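Local coordinates for DNA repair protein RecN (Deinococcus radiodurans, PDB 4ABY) that hydrolyses ATP through its SMC-like head domain and may take part in the recombinational repair of double-strand breaks in DNA, at residues Ala359-His365 with Arg389-Ile393. Sequence-based numbering, arbitrary orientation.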
ATOM      1  N   ALA A 359      -3.796 -17.227   6.242  1.00 27.45           N
ATOM      2  CA  ALA A 359      -4.652 -17.021   7.409  1.00 24.38           C
ATOM      3  C   ALA A 359      -3.965 -17.462   8.695  1.00 26.93           C
ATOM      4  O   ALA A 359      -4.026 -16.773   9.712  1.00 28.27           O
ATOM      5  CB  ALA A 359      -5.966 -17.755   7.236  1.00 21.58           C
ATOM      6  N   ALA A 360      -3.302 -18.611   8.635  1.00 27.07           N
ATOM      7  CA  ALA A 360      -2.699 -19.222   9.816  1.00 29.76           C
ATOM      8  C   ALA A 360      -1.599 -18.374  10.459  1.00 32.69           C
ATOM      9  O   ALA A 360      -1.195 -18.636  11.591  1.00 35.92           O
ATOM     10  CB  ALA A 360      -2.168 -20.601   9.474  1.00 28.16           C
ATOM     11  N   ARG A 361      -1.116 -17.363   9.742  1.00 28.15           N
ATOM     12  CA  ARG A 361      -0.033 -16.529  10.252  1.00 26.14           C
ATOM     13  C   ARG A 361      -0.545 -15.225  10.847  1.00 28.12           C
ATOM     14  O   ARG A 361       0.238 -14.389  11.296  1.00 30.96           O
ATOM     15  CB  ARG A 361       0.982 -16.236   9.147  1.00 27.23           C
ATOM     16  CG  ARG A 361       1.635 -17.475   8.577  1.00 30.54           C
ATOM     17  CD  ARG A 361       2.500 -18.160   9.617  1.00 28.84           C
ATOM     18  NE  ARG A 361       3.588 -17.291  10.054  1.00 29.84           N
ATOM     19  CZ  ARG A 361       4.733 -17.141   9.394  1.00 36.94           C
ATOM     20  NH1 ARG A 361       4.944 -17.805   8.260  1.00 34.92           N
ATOM     21  NH2 ARG A 361       5.669 -16.325   9.863  1.00 33.75           N
ATOM     22  N   ALA A 362      -1.861 -15.053  10.856  1.00 26.37           N
ATOM     23  CA  ALA A 362      -2.453 -13.812  11.334  1.00 27.16           C
ATOM     24  C   ALA A 362      -2.362 -13.690  12.852  1.00 25.11           C
ATOM     25  O   ALA A 362      -2.404 -14.693  13.562  1.00 24.80           O
ATOM     26  CB  ALA A 362      -3.900 -13.716  10.882  1.00 26.82           C
ATOM     27  N   HIS A 363      -2.231 -12.461  13.343  1.00 23.26           N
ATOM     28  CA  HIS A 363      -2.313 -12.211  14.776  1.00 22.95           C
ATOM     29  C   HIS A 363      -3.771 -12.232  15.185  1.00 23.75           C
ATOM     30  O   HIS A 363      -4.105 -12.463  16.347  1.00 26.72           O
ATOM     31  CB  HIS A 363      -1.713 -10.859  15.131  1.00 25.39           C
ATOM     32  CG  HIS A 363      -0.244 -10.769  14.880  1.00 25.45           C
ATOM     33  ND1 HIS A 363       0.280 -10.525  13.630  1.00 31.47           N
ATOM     34  CD2 HIS A 363       0.812 -10.885  15.718  1.00 26.64           C
ATOM     35  CE1 HIS A 363       1.599 -10.498  13.708  1.00 37.47           C
ATOM     36  NE2 HIS A 363       1.946 -10.712  14.963  1.00 40.62           N
ATOM     37  N   HIS A 364      -4.637 -11.980  14.213  1.00 19.71           N
ATOM     38  CA  HIS A 364      -6.064 -11.988  14.445  1.00 19.50           C
ATOM     39  C   HIS A 364      -6.742 -12.542  13.213  1.00 22.06           C
ATOM     40  O   HIS A 364      -6.512 -12.067  12.104  1.00 25.11           O
ATOM     41  CB  HIS A 364      -6.556 -10.577  14.755  1.00 23.32           C
ATOM     42  CG  HIS A 364      -5.866  -9.947  15.925  1.00 27.15           C
ATOM     43  ND1 HIS A 364      -6.324 -10.078  17.218  1.00 23.97           N
ATOM     44  CD2 HIS A 364      -4.740  -9.198  15.998  1.00 24.13           C
ATOM     45  CE1 HIS A 364      -5.514  -9.429  18.036  1.00 24.04           C
ATOM     46  NE2 HIS A 364      -4.546  -8.886  17.320  1.00 24.07           N
ATOM     47  N   HIS A 365      -7.558 -13.567  13.408  1.00 22.98           N
ATOM     48  CA  HIS A 365      -8.243 -14.209  12.300  1.00 22.59           C
ATOM     49  C   HIS A 365      -9.720 -13.843  12.347  1.00 25.25           C
ATOM     50  O   HIS A 365     -10.455 -14.273  13.237  1.00 24.84           O
ATOM     51  CB  HIS A 365      -8.054 -15.724  12.368  1.00 26.07           C
ATOM     52  CG  HIS A 365      -8.569 -16.459  11.168  1.00 24.89           C
ATOM     53  ND1 HIS A 365      -7.944 -17.576  10.657  1.00 21.13           N
ATOM     54  CD2 HIS A 365      -9.648 -16.236  10.381  1.00 22.96           C
ATOM     55  CE1 HIS A 365      -8.619 -18.009   9.607  1.00 24.09           C
ATOM     56  NE2 HIS A 365      -9.656 -17.214   9.419  1.00 22.82           N
ATOM     57  N   ARG A 389     -10.713 -21.131  15.325  1.00 41.27           N
ATOM     58  CA  ARG A 389      -9.801 -20.719  14.278  1.00 39.38           C
ATOM     59  C   ARG A 389      -9.175 -21.940  13.629  1.00 39.62           C
ATOM     60  O   ARG A 389      -9.178 -22.081  12.409  1.00 37.96           O
ATOM     61  CB  ARG A 389      -8.710 -19.832  14.866  1.00 34.05           C
ATOM     62  CG  ARG A 389      -7.695 -19.384  13.858  1.00 35.13           C
ATOM     63  CD  ARG A 389      -6.466 -18.844  14.545  1.00 33.66           C
ATOM     64  NE  ARG A 389      -5.562 -18.219  13.590  1.00 33.69           N
ATOM     65  CZ  ARG A 389      -4.626 -17.341  13.926  1.00 34.69           C
ATOM     66  NH1 ARG A 389      -4.476 -16.987  15.197  1.00 27.22           N
ATOM     67  NH2 ARG A 389      -3.848 -16.813  12.992  1.00 38.85           N
ATOM     68  N   LEU A 390      -8.631 -22.823  14.458  1.00 46.67           N
ATOM     69  CA  LEU A 390      -8.044 -24.065  13.981  1.00 43.49           C
ATOM     70  C   LEU A 390      -9.033 -24.780  13.077  1.00 42.35           C
ATOM     71  O   LEU A 390      -8.657 -25.348  12.056  1.00 46.95           O
ATOM     72  CB  LEU A 390      -7.683 -24.963  15.161  1.00 42.73           C
ATOM     73  CG  LEU A 390      -7.178 -26.363  14.825  1.00 43.43           C
ATOM     74  CD1 LEU A 390      -5.819 -26.290  14.157  1.00 50.78           C
ATOM     75  CD2 LEU A 390      -7.103 -27.209  16.079  1.00 45.45           C
ATOM     76  N   GLU A 391     -10.284 -24.768  13.436  1.00 40.82           N
ATOM     77  CA  GLU A 391     -11.301 -25.355  12.618  1.00 41.17           C
ATOM     78  C   GLU A 391     -11.396 -24.689  11.290  1.00 39.97           C
ATOM     79  O   GLU A 391     -11.541 -25.333  10.312  1.00 40.12           O
ATOM     80  CB  GLU A 391     -12.622 -25.163  13.305  1.00 46.99           C
ATOM     81  CG  GLU A 391     -13.262 -26.414  13.754  1.00 57.06           C
ATOM     82  CD  GLU A 391     -14.727 -26.246  13.898  1.00 67.39           C
ATOM     83  OE1 GLU A 391     -15.216 -25.151  13.606  1.00 65.96           O
ATOM     84  OE2 GLU A 391     -15.397 -27.201  14.302  1.00 69.23           O
ATOM     85  N   GLU A 392     -11.339 -23.374  11.268  1.00 42.02           N
ATOM     86  CA  GLU A 392     -11.444 -22.606  10.031  1.00 39.09           C
ATOM     87  C   GLU A 392     -10.293 -22.912   9.080  1.00 38.71           C
ATOM     88  O   GLU A 392     -10.505 -23.142   7.889  1.00 39.57           O
ATOM     89  CB  GLU A 392     -11.493 -21.109  10.336  1.00 32.24           C
ATOM     90  CG  GLU A 392     -11.628 -20.218   9.107  1.00 35.16           C
ATOM     91  CD  GLU A 392     -12.993 -20.317   8.445  1.00 43.18           C
ATOM     92  OE1 GLU A 392     -13.836 -21.114   8.921  1.00 41.82           O
ATOM     93  OE2 GLU A 392     -13.222 -19.594   7.448  1.00 36.18           O
ATOM     94  N   ILE A 393      -9.075 -22.915   9.611  1.00 37.48           N
ATOM     95  CA  ILE A 393      -7.897 -23.213   8.811  1.00 36.32           C
ATOM     96  C   ILE A 393      -8.055 -24.559   8.118  1.00 38.17           C
ATOM     97  O   ILE A 393      -7.753 -24.695   6.937  1.00 38.60           O
ATOM     98  CB  ILE A 393      -6.628 -23.243   9.668  1.00 32.64           C
ATOM     99  CG1 ILE A 393      -6.423 -21.894  10.348  1.00 29.51           C
ATOM    100  CG2 ILE A 393      -5.425 -23.590   8.812  1.00 34.09           C
ATOM    101  CD1 ILE A 393      -6.342 -20.741   9.369  1.00 30.02           C
TER
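Arg389 reaches from helix 387-398 into the turn that leads to strand 364-373. Its NH2 donates to two backbone carbonyls, Ala362 O at 2.6 Å and Ala359 O at 3.3 Å. Both oxygens lie close to the guanidinium plane. The bond to Ala359 O meets a lone pair in the carbonyl plane, whereas the donor is tilted 28° from the plane of the Ala362 carbonyl. The side chain is extended from CG to NE, and this length carries NH2 past His365 to the turn. His365 CB lies over one face of the guanidinium, 3.7 Å from Arg389 NE.

The His365 ring is nearly perpendicular to that group, the planes 82° apart. The CA-CB bond of His365 already points toward the helix, and CG anti to the backbone N (chi1 -172°) carries the ring on to it. Ile393 CD1 meets its edge, 3.6 Å from His365 CE1, and also packs 3.7 Å from Ala359 CB. Glu392 CG lies 3.6 Å from His365 NE2.

Ala359 to Ala362 form a type I beta turn, closed by Ala362 N bonding to Ala359 O, which therefore accepts two bonds. Thr66 of the neighbouring strand 62-67 hydrogen-bonds His365 NE2, and Arg395 forms a salt bridge with Glu392. The Glu392 side chain also comes near Gly67, a residue of the predicted ATP-binding loop. The arginine thus ties helix 387-398 to the turn through two main-chain oxygens, so its positive charge is probably met here, at least in part, by carbonyl dipoles.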